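Local coordinates for CrtC domain-containing protein (Fusarium vanettenii 77-13-4, PDB 7A0Q) that probably hydrates the isoflavonoid phytoalexin kievitone, which would help the fungus detoxify a plant defence compound, at residues Y73-H78 with A90-L95; N144-I149 with S186-G191; T165-E170 with F238-R243; H225-E230 with Q334-V339; S300-D305 with F321-G326. All coordinates share one frame; numbering follows the deposited sequence.

Contact 1 of 5, residues Y73-H78 with A90-L95; sequences YVVLAH and ASTLNL
Val74 and Leu93 form an antiparallel hydrogen-bonded pair in which each backbone amide serves the other's carbonyl: Val74 N reaches Leu93 O at 3.0 Å and Leu93 N returns to Val74 O at 2.9 Å. Leu76 and Ser91 repeat the exchange, Leu76 N giving the straighter bond to Ser91 O, with 167° at the hydrogen. Val74 O takes a second donor, a water that also lies 2.7 Å from Ser91 OG. The serine suits this place because its short side chain, with OG between backbone N and carbonyl carbon (chi1 68°), reaches that water while sitting against Leu76, whose CD2 is 3.3 Å from OG. On the side of Tyr73, Val75 and Ala77, the Tyr73 ring crosses the Asn94 amide with their planes 63° apart. Their polar ends look elsewhere: Tyr73 OH bonds Glu71, and Asn94 OD1 takes the backbone N of Glu96 and Thr97. Beta-branched Val75 and Thr92, both suited to extended chain, lie side by side with CG2 atoms 4.2 Å apart. Beyond the strand end Leu95 folds back so that CD2 meets Val74 CG2, and both leucine and valine pack on Phe321 of the second domain. Strands 72-81 and 86-94 thus make a buried antiparallel beta hairpin, an up-and-down unit characteristic of the lipocalin-like domains of the CrtC family.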
# COMPACT_ATOMS: atom_id res chain seq x y z
N TYR A 73 -11.02 8.29 -7.75
CA TYR A 73 -10.33 8.69 -6.53
C TYR A 73 -9.35 7.59 -6.16
O TYR A 73 -9.52 6.43 -6.54
CB TYR A 73 -11.30 8.90 -5.36
CG TYR A 73 -12.29 10.03 -5.59
CD1 TYR A 73 -13.47 9.81 -6.28
CD2 TYR A 73 -12.04 11.31 -5.10
CE1 TYR A 73 -14.37 10.84 -6.49
CE2 TYR A 73 -12.94 12.35 -5.31
CZ TYR A 73 -14.10 12.10 -6.00
OH TYR A 73 -15.02 13.11 -6.22
N VAL A 74 -8.33 7.97 -5.41
CA VAL A 74 -7.47 7.01 -4.72
C VAL A 74 -7.62 7.29 -3.23
O VAL A 74 -7.43 8.42 -2.78
CB VAL A 74 -6.01 7.10 -5.18
CG1 VAL A 74 -5.12 6.21 -4.31
CG2 VAL A 74 -5.88 6.69 -6.64
N VAL A 75 -7.99 6.26 -2.47
CA VAL A 75 -8.29 6.42 -1.05
C VAL A 75 -7.37 5.50 -0.26
O VAL A 75 -7.30 4.30 -0.52
CB VAL A 75 -9.76 6.09 -0.74
CG1 VAL A 75 -10.01 6.21 0.76
CG2 VAL A 75 -10.67 7.06 -1.49
N LEU A 76 -6.70 6.07 0.74
CA LEU A 76 -5.74 5.35 1.56
C LEU A 76 -6.26 5.22 2.99
O LEU A 76 -6.84 6.16 3.53
CB LEU A 76 -4.41 6.10 1.60
CG LEU A 76 -3.38 5.81 0.52
CD1 LEU A 76 -3.97 5.69 -0.88
CD2 LEU A 76 -2.38 6.93 0.56
N ALA A 77 -6.05 4.05 3.59
CA ALA A 77 -6.34 3.84 5.00
C ALA A 77 -5.20 3.03 5.60
O ALA A 77 -4.73 2.07 4.99
CB ALA A 77 -7.65 3.08 5.21
N HIS A 78 -4.76 3.41 6.80
CA HIS A 78 -3.61 2.73 7.40
C HIS A 78 -3.70 2.79 8.92
O HIS A 78 -3.81 3.88 9.48
CB HIS A 78 -2.32 3.37 6.93
CG HIS A 78 -1.09 2.79 7.56
ND1 HIS A 78 -0.04 3.57 7.98
CD2 HIS A 78 -0.75 1.51 7.84
CE1 HIS A 78 0.91 2.80 8.49
NE2 HIS A 78 0.50 1.54 8.42
N ALA A 90 -5.31 8.42 6.91
CA ALA A 90 -6.11 8.19 5.72
C ALA A 90 -6.03 9.41 4.82
O ALA A 90 -5.79 10.53 5.29
CB ALA A 90 -7.58 7.89 6.06
N SER A 91 -6.28 9.19 3.53
CA SER A 91 -6.27 10.29 2.58
C SER A 91 -7.22 9.99 1.42
O SER A 91 -7.57 8.84 1.17
CB SER A 91 -4.86 10.57 2.04
OG SER A 91 -4.38 9.51 1.22
N THR A 92 -7.63 11.05 0.73
CA THR A 92 -8.38 10.93 -0.51
C THR A 92 -7.73 11.83 -1.55
O THR A 92 -7.27 12.93 -1.23
CB THR A 92 -9.85 11.33 -0.35
OG1 THR A 92 -9.92 12.73 -0.06
CG2 THR A 92 -10.50 10.54 0.78
N LEU A 93 -7.70 11.35 -2.79
CA LEU A 93 -7.17 12.11 -3.92
C LEU A 93 -8.20 12.06 -5.04
O LEU A 93 -8.58 10.97 -5.47
CB LEU A 93 -5.83 11.55 -4.40
CG LEU A 93 -5.21 12.22 -5.63
CD1 LEU A 93 -4.79 13.66 -5.32
CD2 LEU A 93 -4.04 11.41 -6.19
N ASN A 94 -8.65 13.23 -5.49
CA ASN A 94 -9.52 13.34 -6.65
C ASN A 94 -8.66 13.37 -7.90
O ASN A 94 -7.86 14.30 -8.09
CB ASN A 94 -10.38 14.60 -6.53
CG ASN A 94 -11.37 14.76 -7.69
OD1 ASN A 94 -11.03 14.52 -8.85
ND2 ASN A 94 -12.59 15.18 -7.37
N LEU A 95 -8.82 12.37 -8.78
CA LEU A 95 -7.93 12.27 -9.93
C LEU A 95 -8.26 13.28 -11.02
O LEU A 95 -7.42 13.51 -11.89
CB LEU A 95 -7.98 10.85 -10.50
CG LEU A 95 -7.45 9.76 -9.56
CD1 LEU A 95 -7.34 8.43 -10.31
CD2 LEU A 95 -6.11 10.15 -8.96
O HOH W 1 -5.15 9.51 -1.33

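Contact 2 of 5, residues N144-I149 with S186-G191; sequences NVTFDI and SLTVHG
Thr146 and Thr188 lie side by side and point the same way, the methyl CG2 of Thr146 resting 4.0 Å from both CB and OG1 of Thr188. In each threonine OG1 is anti to the carbonyl carbon (chi1 -70° in Thr146) and the methyl lies opposite the backbone N; the Thr146 hydroxyl is thereby turned away from Thr188, and OG1 bonds His142 O at the end of neighbouring strand 136-142. On the other side of the sheet Phe147 and Leu187 face each other so closely that their CB atoms are 3.7 Å apart. Beyond CB both chains turn away from the partner strand, and the large groups enter the apolar layer beneath while only their roots touch. Asp148 and Ser186 stand on the threonine side; the carboxylate swings outward to a salt bridge with Arg137, as fits a partly exposed surface. The backbones are pinned by Asp148 N to Ser186 O and Ser186 N to Asp148 O, and by Thr188 N to Thr146 O, nearly straight at 175°. A water accepts from Thr146 N and donates to Thr188 O, spanning the point where the strands splay. Strand 145-152 lies here between 136-142 and 171-189, and Phe147, Ile149 and Leu187 pack against Val75 and Tyr73 of strand 72-81.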
# COMPACT_ATOMS: atom_id res chain seq x y z
N ASN A 144 -13.55 16.14 6.13
CA ASN A 144 -12.90 16.13 4.83
C ASN A 144 -12.20 14.81 4.49
O ASN A 144 -11.60 14.72 3.41
CB ASN A 144 -11.90 17.29 4.66
CG ASN A 144 -12.56 18.64 4.84
OD1 ASN A 144 -13.03 19.24 3.87
ND2 ASN A 144 -12.59 19.13 6.07
N VAL A 145 -12.25 13.80 5.36
CA VAL A 145 -11.82 12.45 4.99
C VAL A 145 -12.83 11.45 5.57
O VAL A 145 -12.65 10.93 6.67
CB VAL A 145 -10.39 12.13 5.47
CG1 VAL A 145 -9.98 10.72 5.02
CG2 VAL A 145 -9.41 13.14 4.94
N THR A 146 -13.90 11.19 4.83
CA THR A 146 -14.97 10.32 5.29
C THR A 146 -15.28 9.30 4.21
O THR A 146 -15.51 9.68 3.06
CB THR A 146 -16.23 11.14 5.65
OG1 THR A 146 -15.97 11.91 6.83
CG2 THR A 146 -17.40 10.21 5.92
N PHE A 147 -15.23 8.02 4.56
CA PHE A 147 -15.49 6.97 3.59
C PHE A 147 -15.80 5.69 4.35
O PHE A 147 -15.56 5.59 5.56
CB PHE A 147 -14.32 6.78 2.61
CG PHE A 147 -12.98 6.50 3.27
CD1 PHE A 147 -12.67 5.23 3.75
CD2 PHE A 147 -12.03 7.51 3.39
CE1 PHE A 147 -11.44 4.98 4.36
CE2 PHE A 147 -10.78 7.26 3.98
CZ PHE A 147 -10.49 5.99 4.46
N ASP A 148 -16.34 4.72 3.63
CA ASP A 148 -16.70 3.43 4.23
C ASP A 148 -16.61 2.41 3.10
O ASP A 148 -17.54 2.25 2.31
CB ASP A 148 -18.09 3.50 4.85
CG ASP A 148 -18.45 2.26 5.66
OD1 ASP A 148 -17.68 1.28 5.65
OD2 ASP A 148 -19.52 2.26 6.29
N ILE A 149 -15.46 1.75 3.02
CA ILE A 149 -15.08 0.94 1.87
C ILE A 149 -14.95 -0.50 2.32
O ILE A 149 -14.22 -0.79 3.27
CB ILE A 149 -13.75 1.43 1.27
CG1 ILE A 149 -13.86 2.91 0.88
CG2 ILE A 149 -13.37 0.57 0.10
CD1 ILE A 149 -12.55 3.54 0.41
N SER A 186 -18.70 3.50 -0.15
CA SER A 186 -18.88 4.90 -0.49
C SER A 186 -17.73 5.74 0.02
O SER A 186 -16.96 5.34 0.91
CB SER A 186 -20.20 5.43 0.09
OG SER A 186 -20.11 5.55 1.50
N LEU A 187 -17.60 6.93 -0.56
CA LEU A 187 -16.78 7.99 0.00
C LEU A 187 -17.58 9.27 -0.09
O LEU A 187 -18.35 9.47 -1.04
CB LEU A 187 -15.42 8.13 -0.71
CG LEU A 187 -15.33 8.74 -2.11
CD1 LEU A 187 -13.94 9.28 -2.35
CD2 LEU A 187 -15.68 7.70 -3.15
N THR A 188 -17.44 10.12 0.91
CA THR A 188 -18.22 11.34 0.99
C THR A 188 -17.32 12.51 0.62
O THR A 188 -16.28 12.72 1.26
CB THR A 188 -18.81 11.52 2.38
OG1 THR A 188 -19.70 10.44 2.66
CG2 THR A 188 -19.60 12.83 2.46
N VAL A 189 -17.70 13.26 -0.41
CA VAL A 189 -16.90 14.38 -0.90
C VAL A 189 -17.81 15.60 -0.99
O VAL A 189 -18.82 15.58 -1.71
CB VAL A 189 -16.24 14.09 -2.26
CG1 VAL A 189 -15.10 13.11 -2.09
CG2 VAL A 189 -17.25 13.55 -3.24
N HIS A 190 -17.47 16.65 -0.25
CA HIS A 190 -18.22 17.91 -0.25
C HIS A 190 -19.70 17.65 0.07
O HIS A 190 -20.60 18.11 -0.63
CB HIS A 190 -18.05 18.63 -1.58
CG HIS A 190 -16.62 18.91 -1.93
ND1 HIS A 190 -16.10 18.67 -3.18
CD2 HIS A 190 -15.60 19.38 -1.17
CE1 HIS A 190 -14.82 19.00 -3.19
NE2 HIS A 190 -14.49 19.43 -1.98
N GLY A 191 -19.93 16.90 1.15
CA GLY A 191 -21.26 16.57 1.59
C GLY A 191 -21.98 15.51 0.79
O GLY A 191 -23.00 14.98 1.26
O HOH W 2 -13.72 11.87 1.96

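Contact 3 of 5, residues T165-E170 with F238-R243; sequences TFQFGE and FSDPFR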
# COMPACT_ATOMS: atom_id res chain seq x y z
N THR A 165 8.08 -13.55 3.55
CA THR A 165 8.94 -12.97 4.58
C THR A 165 10.28 -12.55 3.98
O THR A 165 10.75 -13.12 3.00
CB THR A 165 9.16 -13.97 5.74
OG1 THR A 165 9.93 -13.37 6.78
CG2 THR A 165 9.85 -15.25 5.24
N PHE A 166 10.87 -11.51 4.57
CA PHE A 166 12.21 -11.08 4.15
C PHE A 166 12.84 -10.25 5.28
O PHE A 166 12.18 -9.89 6.25
CB PHE A 166 12.16 -10.31 2.81
CG PHE A 166 11.39 -9.00 2.85
CD1 PHE A 166 10.02 -8.98 2.60
CD2 PHE A 166 12.05 -7.79 3.08
CE1 PHE A 166 9.31 -7.78 2.61
CE2 PHE A 166 11.35 -6.59 3.09
CZ PHE A 166 9.97 -6.59 2.85
N GLN A 167 14.14 -9.99 5.14
CA GLN A 167 14.87 -9.24 6.15
C GLN A 167 14.56 -7.75 6.05
O GLN A 167 14.64 -7.16 4.97
CB GLN A 167 16.38 -9.48 6.00
CG GLN A 167 17.20 -8.92 7.15
CD GLN A 167 17.31 -9.89 8.30
OE1 GLN A 167 16.65 -10.93 8.31
NE2 GLN A 167 18.17 -9.58 9.28
N PHE A 168 14.19 -7.13 7.18
CA PHE A 168 13.67 -5.76 7.21
C PHE A 168 14.16 -5.10 8.48
O PHE A 168 13.62 -5.33 9.56
CB PHE A 168 12.14 -5.77 7.15
CG PHE A 168 11.50 -4.41 7.04
CD1 PHE A 168 11.58 -3.68 5.87
CD2 PHE A 168 10.77 -3.88 8.09
CE1 PHE A 168 10.98 -2.45 5.74
CE2 PHE A 168 10.14 -2.64 7.98
CZ PHE A 168 10.25 -1.92 6.80
N GLY A 169 15.18 -4.26 8.35
CA GLY A 169 15.85 -3.73 9.52
C GLY A 169 16.74 -4.79 10.14
O GLY A 169 17.33 -5.60 9.42
N GLU A 170 16.82 -4.81 11.47
CA GLU A 170 17.70 -5.76 12.14
C GLU A 170 17.15 -7.18 12.15
O GLU A 170 17.91 -8.11 12.44
CB GLU A 170 17.98 -5.29 13.57
CG GLU A 170 19.29 -5.83 14.12
CD GLU A 170 19.54 -5.42 15.56
OE1 GLU A 170 18.58 -5.02 16.26
OE2 GLU A 170 20.71 -5.50 15.99
N PHE A 238 15.85 0.15 0.44
CA PHE A 238 16.31 0.74 1.70
C PHE A 238 17.68 0.17 2.02
O PHE A 238 18.08 -0.87 1.49
CB PHE A 238 15.35 0.49 2.87
CG PHE A 238 15.02 -0.97 3.11
CD1 PHE A 238 15.86 -1.76 3.89
CD2 PHE A 238 13.87 -1.54 2.57
CE1 PHE A 238 15.58 -3.10 4.12
CE2 PHE A 238 13.58 -2.89 2.79
CZ PHE A 238 14.43 -3.67 3.57
N SER A 239 18.40 0.85 2.91
CA SER A 239 19.71 0.38 3.33
C SER A 239 19.60 -0.53 4.54
O SER A 239 18.76 -0.32 5.42
CB SER A 239 20.61 1.57 3.68
OG SER A 239 20.78 2.41 2.56
N ASP A 240 20.47 -1.54 4.58
CA ASP A 240 20.59 -2.42 5.74
C ASP A 240 21.92 -2.10 6.42
O ASP A 240 22.96 -2.61 6.00
CB ASP A 240 20.54 -3.89 5.32
CG ASP A 240 20.65 -4.84 6.49
OD1 ASP A 240 21.01 -4.40 7.61
OD2 ASP A 240 20.37 -6.04 6.31
N PRO A 241 21.93 -1.28 7.48
CA PRO A 241 23.20 -0.96 8.15
C PRO A 241 23.67 -2.04 9.10
O PRO A 241 24.79 -1.94 9.63
CB PRO A 241 22.86 0.32 8.92
CG PRO A 241 21.41 0.15 9.27
CD PRO A 241 20.79 -0.58 8.09
N PHE A 242 22.86 -3.06 9.34
CA PHE A 242 23.27 -4.15 10.22
C PHE A 242 24.12 -5.17 9.45
O PHE A 242 25.19 -5.58 9.92
CB PHE A 242 22.03 -4.80 10.84
CG PHE A 242 21.08 -3.79 11.44
CD1 PHE A 242 21.29 -3.28 12.71
CD2 PHE A 242 20.00 -3.32 10.70
CE1 PHE A 242 20.42 -2.34 13.26
CE2 PHE A 242 19.13 -2.37 11.24
CZ PHE A 242 19.35 -1.88 12.52
N ARG A 243 23.67 -5.55 8.26
CA ARG A 243 24.47 -6.37 7.36
C ARG A 243 25.39 -5.56 6.47
O ARG A 243 26.25 -6.14 5.80
CB ARG A 243 23.56 -7.20 6.45
CG ARG A 243 22.79 -8.25 7.17
CD ARG A 243 21.86 -8.90 6.15
NE ARG A 243 21.17 -10.05 6.72
CZ ARG A 243 20.24 -10.74 6.07
NH1 ARG A 243 19.90 -10.39 4.83
NH2 ARG A 243 19.66 -11.77 6.67
O HOH W 3 19.65 -7.09 8.89
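Gln167 sends CG out on the far side from its own amide nitrogen and then bends at chi2 (86°), which lays its amide against the guanidinium of Arg243, a group carried there by a chain extended from CG to NE. The two flat groups stack with planes 10° apart; Gln167 CG sits over the centre of the guanidinium and CD is 3.4 Å from Arg243 NH2. The pairing suits two polar side chains at a partly exposed edge, since flat pi systems stack while their rims stay able to meet water. One water gathers three groups here, accepting from Gln167 NE2 and donating to Gly169 O and Asp240 OD2. The other oxygen, Asp240 OD1, receives Phe242 N and Arg243 N, the Asx turn and Asx motif that shape the tight bend after strand 232-240. The contact lies at the seam of the two lipocalin-like domains, strand 158-168 of the first meeting the bend after strand 232-240 of the second. Below the polar layer, Phe168 directs its edge at the face of Phe238 in a T-shaped pair, centroids 5.3 Å apart and planes at 88°; Trp236 and Trp219 extend the aromatic cluster. Gly169 has a positive phi, which glycine adopts easily, and turns the chain past the Phe242 ring. Glu170 then lays CB 3.7 Å from that ring's centroid, a CH-pi contact over one face, with Pro241 CG on the opposite face.

Contact 4 of 5, residues H225-E230 with Q334-V339; sequences HIPSTE and QGYGLV
His225 and Tyr336 form one antiparallel hydrogen-bonded pair, His225 N giving to Tyr336 O at 2.9 Å and Tyr336 N to His225 O at a longer 3.2 Å. The pair joins the first and last strands of the second domain, 218-225 and 331-343, and so lies on the seam that closes its eight-stranded lipocalin-like barrel. Alongside, the two aromatic rings run nearly parallel, 16° apart, but are slid so far that they barely overlap; it is His225 CB that sits over a face of the tyrosine ring, in a CH-pi contact. Tyr336 CG is flanked by both backbone bonds (chi1 62°), which brings the ring in alongside the histidine. Both polar ends find partners from elsewhere: Tyr336 OH bonds His202 of the first domain, and the imidazole nitrogens meet Gln223 and Lys232. Glycine fits at Gly335 because a CB there would collide with His225 O; instead its CA makes a CA-H...O contact with that oxygen. Past the pair the chain makes a type I turn from Ile226 to Thr229, whose second position Pro227 fills, its ring holding phi near the value (-54°) the turn needs; its CG packs 3.7 Å from Tyr336 CE2. Two waters stitch the turn to the strand: one accepts from Ser228 N and donates to Gln334 O, and the other, 3.0 Å from Ser228 OG, accepts from Gln334 N.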
# COMPACT_ATOMS: atom_id res chain seq x y z
N HIS A 225 0.78 -1.65 -10.88
CA HIS A 225 -0.19 -2.39 -11.69
C HIS A 225 0.09 -2.12 -13.17
O HIS A 225 0.37 -0.98 -13.55
CB HIS A 225 -1.63 -1.98 -11.38
CG HIS A 225 -1.98 -2.10 -9.93
ND1 HIS A 225 -2.69 -3.17 -9.43
CD2 HIS A 225 -1.67 -1.33 -8.87
CE1 HIS A 225 -2.83 -3.03 -8.12
NE2 HIS A 225 -2.20 -1.93 -7.76
N ILE A 226 0.03 -3.17 -13.98
CA ILE A 226 0.19 -3.06 -15.43
C ILE A 226 -1.08 -3.61 -16.07
O ILE A 226 -1.20 -4.83 -16.29
CB ILE A 226 1.45 -3.79 -15.93
CG1 ILE A 226 2.68 -3.23 -15.22
CG2 ILE A 226 1.58 -3.65 -17.46
CD1 ILE A 226 3.96 -4.01 -15.48
N PRO A 227 -2.07 -2.75 -16.37
CA PRO A 227 -3.41 -3.24 -16.75
C PRO A 227 -3.46 -4.23 -17.91
O PRO A 227 -4.39 -5.04 -17.95
CB PRO A 227 -4.15 -1.94 -17.09
CG PRO A 227 -3.51 -0.91 -16.21
CD PRO A 227 -2.05 -1.31 -16.08
N SER A 228 -2.51 -4.21 -18.83
CA SER A 228 -2.62 -5.22 -19.88
C SER A 228 -2.24 -6.63 -19.42
O SER A 228 -2.31 -7.57 -20.22
CB SER A 228 -1.75 -4.82 -21.08
OG SER A 228 -0.39 -4.67 -20.70
N THR A 229 -1.85 -6.81 -18.16
CA THR A 229 -1.21 -8.04 -17.71
C THR A 229 -1.72 -8.42 -16.33
O THR A 229 -2.44 -7.66 -15.68
CB THR A 229 0.31 -7.90 -17.63
OG1 THR A 229 0.65 -7.07 -16.51
CG2 THR A 229 0.90 -7.30 -18.91
N GLU A 230 -1.28 -9.59 -15.86
CA GLU A 230 -1.53 -10.04 -14.50
C GLU A 230 -0.39 -9.70 -13.55
O GLU A 230 -0.40 -10.16 -12.40
CB GLU A 230 -1.78 -11.54 -14.48
CG GLU A 230 -3.06 -11.94 -15.18
CD GLU A 230 -3.42 -13.38 -14.94
OE1 GLU A 230 -3.83 -14.06 -15.91
OE2 GLU A 230 -3.29 -13.85 -13.79
N GLN A 334 2.47 0.53 -19.89
CA GLN A 334 2.17 1.66 -19.02
C GLN A 334 1.32 1.15 -17.86
O GLN A 334 0.71 0.08 -17.94
CB GLN A 334 1.44 2.78 -19.78
CG GLN A 334 0.12 2.36 -20.37
CD GLN A 334 -0.57 3.49 -21.12
OE1 GLN A 334 0.07 4.27 -21.82
NE2 GLN A 334 -1.88 3.58 -20.96
N GLY A 335 1.30 1.92 -16.78
CA GLY A 335 0.47 1.52 -15.66
C GLY A 335 0.40 2.60 -14.61
O GLY A 335 0.76 3.76 -14.86
N TYR A 336 -0.07 2.21 -13.43
CA TYR A 336 -0.30 3.12 -12.33
C TYR A 336 -0.04 2.37 -11.03
O TYR A 336 0.13 1.15 -11.02
CB TYR A 336 -1.73 3.68 -12.35
CG TYR A 336 -2.78 2.60 -12.19
CD1 TYR A 336 -3.16 2.15 -10.92
CD2 TYR A 336 -3.38 2.01 -13.30
CE1 TYR A 336 -4.09 1.13 -10.77
CE2 TYR A 336 -4.33 1.01 -13.15
CZ TYR A 336 -4.68 0.57 -11.89
OH TYR A 336 -5.61 -0.42 -11.74
N GLY A 337 -0.04 3.11 -9.93
CA GLY A 337 0.13 2.47 -8.64
C GLY A 337 0.36 3.49 -7.56
O GLY A 337 -0.18 4.60 -7.61
N LEU A 338 1.19 3.12 -6.59
CA LEU A 338 1.44 3.98 -5.45
C LEU A 338 2.91 3.92 -5.06
O LEU A 338 3.54 2.86 -5.14
CB LEU A 338 0.55 3.60 -4.26
CG LEU A 338 0.72 4.42 -2.97
CD1 LEU A 338 -0.62 4.68 -2.31
CD2 LEU A 338 1.69 3.71 -1.99
N VAL A 339 3.46 5.07 -4.66
CA VAL A 339 4.78 5.14 -4.05
C VAL A 339 4.60 5.53 -2.59
O VAL A 339 3.82 6.44 -2.27
CB VAL A 339 5.72 6.11 -4.78
CG1 VAL A 339 5.19 7.53 -4.73
CG2 VAL A 339 7.10 6.02 -4.17
O HOH W 4 -1.11 -1.45 -19.33
O HOH W 5 0.67 -1.84 -21.07

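Contact 5 of 5, residues S300-D305 with F321-G326; sequences SSYTED and FITFSG
Ser300 and Thr323 exchange two backbone bonds, Ser300 N to Thr323 O at 2.9 Å and Thr323 N to Ser300 O at 3.0 Å, and Tyr302 N adds a third to Phe321 O at 2.9 Å. Ser300 O is gripped a second time by a water, which donates to it and lies 2.6 Å from Thr323 OG1, so the threonine hydroxyl is tied to the partner strand through solvent. The serine hydroxyls serve other neighbours: Ser300 OG bonds Asp286 and Lys298, and Ser301 OG bonds Tyr318, as small polar groups can at a strand end. Tyr302 OH reaches across to Leu95 O of the first domain. With CG trans to the amide nitrogen (chi1 -166°), the Tyr302 ring lies beside Phe321, which turns its edge to the tyrosine face; the centroids are 5.1 Å apart and the planes 60°, an inclined edge-to-face pair. Phe321 CD2 comes within 3.5 Å of Tyr302 CG, and the methyl Thr323 CG2 meets the tyrosine edge. A phenylalanine suits this buried spot, for its ring also touches Tyr336 and meets Phe26 edge-to-face. On the other side of the strand Ile322 sets CG2 against Ser301 CA, 3.8 Å away, and its side chain touches Phe222 and Leu224 of strand 218-225. Strands 295-308 and 317-328 form an antiparallel hairpin of the closed lipocalin-like barrel, here with its outer side against the first domain.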
# COMPACT_ATOMS: atom_id res chain seq x y z
N SER A 300 6.18 8.60 -12.22
CA SER A 300 5.95 10.01 -11.90
C SER A 300 4.80 10.15 -10.92
O SER A 300 3.72 9.57 -11.13
CB SER A 300 5.65 10.82 -13.16
OG SER A 300 6.70 10.68 -14.09
N SER A 301 5.02 10.92 -9.86
CA SER A 301 3.93 11.20 -8.94
C SER A 301 2.85 12.02 -9.65
O SER A 301 3.15 12.94 -10.42
CB SER A 301 4.45 11.94 -7.71
OG SER A 301 3.42 12.10 -6.75
N TYR A 302 1.59 11.68 -9.38
CA TYR A 302 0.46 12.27 -10.10
C TYR A 302 0.30 13.75 -9.77
O TYR A 302 -0.06 14.55 -10.64
CB TYR A 302 -0.81 11.51 -9.74
CG TYR A 302 -2.01 11.76 -10.62
CD1 TYR A 302 -2.12 11.15 -11.87
CD2 TYR A 302 -3.05 12.58 -10.19
CE1 TYR A 302 -3.24 11.36 -12.67
CE2 TYR A 302 -4.15 12.79 -10.98
CZ TYR A 302 -4.24 12.18 -12.22
OH TYR A 302 -5.35 12.39 -13.01
N THR A 303 0.53 14.13 -8.52
CA THR A 303 0.47 15.51 -8.08
C THR A 303 1.43 15.68 -6.91
O THR A 303 1.81 14.71 -6.26
CB THR A 303 -0.96 15.92 -7.71
OG1 THR A 303 -1.04 17.34 -7.61
CG2 THR A 303 -1.38 15.30 -6.37
N GLU A 304 1.82 16.93 -6.65
CA GLU A 304 2.94 17.20 -5.76
C GLU A 304 2.63 16.80 -4.32
O GLU A 304 3.36 16.03 -3.69
CB GLU A 304 3.35 18.67 -5.82
CG GLU A 304 3.99 19.11 -7.13
CD GLU A 304 2.97 19.32 -8.24
OE1 GLU A 304 1.75 19.30 -7.96
OE2 GLU A 304 3.39 19.52 -9.40
N ASP A 305 1.55 17.36 -3.75
CA ASP A 305 1.22 17.16 -2.34
C ASP A 305 0.40 15.88 -2.20
O ASP A 305 -0.79 15.84 -2.53
CB ASP A 305 0.47 18.37 -1.80
CG ASP A 305 0.06 18.20 -0.34
OD1 ASP A 305 0.51 17.24 0.33
OD2 ASP A 305 -0.73 19.05 0.15
N PHE A 321 -0.30 8.46 -5.35
CA PHE A 321 -0.66 7.87 -6.63
C PHE A 321 0.38 8.24 -7.68
O PHE A 321 0.84 9.39 -7.74
CB PHE A 321 -2.04 8.39 -7.05
CG PHE A 321 -2.57 7.78 -8.32
CD1 PHE A 321 -2.75 6.41 -8.43
CD2 PHE A 321 -2.91 8.60 -9.39
CE1 PHE A 321 -3.26 5.86 -9.60
CE2 PHE A 321 -3.41 8.06 -10.57
CZ PHE A 321 -3.60 6.69 -10.68
N ILE A 322 0.78 7.26 -8.49
CA ILE A 322 1.80 7.45 -9.51
C ILE A 322 1.33 6.80 -10.81
O ILE A 322 0.51 5.87 -10.81
CB ILE A 322 3.18 6.86 -9.10
CG1 ILE A 322 3.07 5.34 -8.92
CG2 ILE A 322 3.72 7.54 -7.84
CD1 ILE A 322 4.41 4.63 -8.71
N THR A 323 1.86 7.29 -11.93
CA THR A 323 1.72 6.63 -13.22
C THR A 323 3.10 6.33 -13.76
O THR A 323 4.10 6.90 -13.31
CB THR A 323 0.94 7.49 -14.23
OG1 THR A 323 1.66 8.71 -14.45
CG2 THR A 323 -0.47 7.82 -13.73
N PHE A 324 3.18 5.41 -14.71
CA PHE A 324 4.50 5.08 -15.23
C PHE A 324 4.38 4.53 -16.65
O PHE A 324 3.33 4.05 -17.08
CB PHE A 324 5.26 4.08 -14.33
CG PHE A 324 4.61 2.73 -14.20
CD1 PHE A 324 3.71 2.47 -13.18
CD2 PHE A 324 4.93 1.71 -15.08
CE1 PHE A 324 3.12 1.22 -13.06
CE2 PHE A 324 4.35 0.46 -14.97
CZ PHE A 324 3.43 0.21 -13.95
N SER A 325 5.49 4.64 -17.36
CA SER A 325 5.71 3.95 -18.62
C SER A 325 6.97 3.11 -18.47
O SER A 325 7.75 3.28 -17.53
CB SER A 325 5.85 4.94 -19.78
OG SER A 325 6.98 5.77 -19.58
N GLY A 326 7.15 2.20 -19.42
CA GLY A 326 8.37 1.42 -19.46
C GLY A 326 8.23 0.27 -20.42
O GLY A 326 7.41 0.31 -21.34
O HOH W 6 1.69 10.77 -12.85

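In the fold
From the N terminus, contact 1 closes the short hairpin 72-81/86-94 of the first domain. Contact 2 spans 145-152 and 171-189, enclosing strand 158-168, from which contact 3 sets out to the second domain; contacts 2 and 3 therefore cross. Contact 4 begins before contact 3 is complete, so these two cross as well, and it shuts the barrel of the second domain by joining its first and last strands. Contact 5, a local hairpin, nests inside that long loop and bonds to contact 4 through neighbouring strands. Contact 1 packs on contact 2 within the first domain and on contacts 4 and 5 of the second, tying the two together, while contact 3, about 29 Å from contact 1 between centres, joins the domains elsewhere.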